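Local coordinates for protein 3-carboxy-cis,cis-muconate cycloisomerase (Acinetobacter calcoaceticus, PDB 1Q5N) that belongs to the fumarase/aspartase superfamily of largely helical enzymes that assemble as four subunits, at residues D69-A72 with T73-L77. Sequence-based numbering, arbitrary orientation.
Sequences DALA and TATGL
Thr75 folds its hydroxyl back over the preceding helical turn, where OG1 gives a hydrogen bond of 2.7 Å to the carbonyl oxygen Leu71 O. The torsion explains the reach: with OG1 beside its own backbone N and anti to the carbonyl carbon (chi1 -64°), the hydroxyl faces the carbonyl four residues back. It arrives from above the carbonyl plane, 37° out of it, while Thr75 N comes from the opposite face, N to Leu71 O measuring 2.9 Å. One oxygen thus accepts two bonds, and a hydroxyl that would be costly to bury finds its partner within the helix, while the residue packs against Ile81 and against Leu7 of the second subunit. Thr73 repeats the scheme on the exposed side, where its OG1 donates to Asp69 O at 3.0 Å. Its N gives the same oxygen a second hydrogen bond, Thr73 N to Asp69 O 3.1 Å, from the other face. Both threonines add to the i to i+4 backbone hydrogen bonds of the alpha helix 68-78, a short helix in the lyase family region, the centre of this contact lying about 34 Å from the centre of the chain. Between them Ala74 N bonds almost straight to Ala70 O at 2.9 Å, and the small Ala74 CB rests 3.4 Å from that oxygen; so short a side chain suits a helix face where Ala74 meets Pro84 and Ala70 meets Gln88, both of helix 82-94. Leu71, long and apolar, fills the buried side against Ile81 and Pro84 of its own chain and Leu7 of the second subunit. The bond from Gly76 N to Ala72 O is weak, at 3.3 Å, and Ala72 O is also hydrogen-bonded to Ser10 OG of that second subunit.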
loop_
_atom_site.group_PDB
_atom_site.type_symbol
_atom_site.label_atom_id
_atom_site.label_comp_id
_atom_site.label_asym_id
_atom_site.label_seq_id
_atom_site.Cartn_x
_atom_site.Cartn_y
_atom_site.Cartn_z
ATOM N N ASP A 69 -13.053 -20.927 -23.934
ATOM C CA ASP A 69 -13.778 -21.412 -22.763
ATOM C C ASP A 69 -13.043 -22.615 -22.196
ATOM O O ASP A 69 -12.900 -22.779 -20.969
ATOM C CB ASP A 69 -15.193 -21.810 -23.146
ATOM C CG ASP A 69 -16.051 -20.613 -23.424
ATOM O OD1 ASP A 69 -16.428 -19.934 -22.429
ATOM O OD2 ASP A 69 -16.323 -20.339 -24.627
ATOM N N ALA A 70 -12.584 -23.475 -23.095
ATOM C CA ALA A 70 -11.842 -24.638 -22.665
ATOM C C ALA A 70 -10.599 -24.089 -21.951
ATOM O O ALA A 70 -10.279 -24.516 -20.867
ATOM C CB ALA A 70 -11.439 -25.481 -23.883
ATOM N N LEU A 71 -9.931 -23.109 -22.563
ATOM C CA LEU A 71 -8.717 -22.532 -21.997
ATOM C C LEU A 71 -8.924 -21.948 -20.590
ATOM O O LEU A 71 -8.118 -22.209 -19.698
ATOM C CB LEU A 71 -8.126 -21.456 -22.932
ATOM C CG LEU A 71 -6.665 -21.060 -22.623
ATOM C CD1 LEU A 71 -5.809 -22.299 -22.772
ATOM C CD2 LEU A 71 -6.136 -19.943 -23.554
ATOM N N ALA A 72 -9.998 -21.181 -20.386
ATOM C CA ALA A 72 -10.233 -20.589 -19.061
ATOM C C ALA A 72 -10.477 -21.686 -18.010
ATOM O O ALA A 72 -9.853 -21.693 -16.952
ATOM C CB ALA A 72 -11.403 -19.599 -19.107
ATOM N N THR A 73 -11.351 -22.632 -18.311
ATOM C CA THR A 73 -11.641 -23.729 -17.392
ATOM C C THR A 73 -10.355 -24.488 -17.057
ATOM O O THR A 73 -10.080 -24.765 -15.890
ATOM C CB THR A 73 -12.675 -24.728 -18.050
ATOM O OG1 THR A 73 -13.864 -24.000 -18.377
ATOM C CG2 THR A 73 -13.020 -25.905 -17.128
ATOM N N ALA A 74 -9.580 -24.842 -18.084
ATOM C CA ALA A 74 -8.346 -25.598 -17.868
ATOM C C ALA A 74 -7.321 -24.815 -17.007
ATOM O O ALA A 74 -6.604 -25.408 -16.200
ATOM C CB ALA A 74 -7.721 -25.977 -19.219
ATOM N N THR A 75 -7.272 -23.489 -17.184
ATOM C CA THR A 75 -6.360 -22.612 -16.458
ATOM C C THR A 75 -6.572 -22.691 -14.952
ATOM O O THR A 75 -5.593 -22.795 -14.191
ATOM C CB THR A 75 -6.521 -21.166 -16.931
ATOM O OG1 THR A 75 -6.133 -21.095 -18.310
ATOM C CG2 THR A 75 -5.628 -20.226 -16.159
ATOM N N GLY A 76 -7.837 -22.684 -14.511
ATOM C CA GLY A 76 -8.112 -22.767 -13.092
ATOM C C GLY A 76 -7.577 -24.051 -12.496
ATOM O O GLY A 76 -7.196 -24.083 -11.329
ATOM N N LEU A 77 -7.522 -25.117 -13.287
ATOM C CA LEU A 77 -7.036 -26.397 -12.765
ATOM C C LEU A 77 -5.510 -26.566 -12.852
ATOM O O LEU A 77 -4.874 -27.177 -11.968
ATOM C CB LEU A 77 -7.743 -27.563 -13.486
ATOM C CG LEU A 77 -9.301 -27.532 -13.454
ATOM C CD1 LEU A 77 -9.924 -28.682 -14.312
ATOM C CD2 LEU A 77 -9.774 -27.630 -11.997
#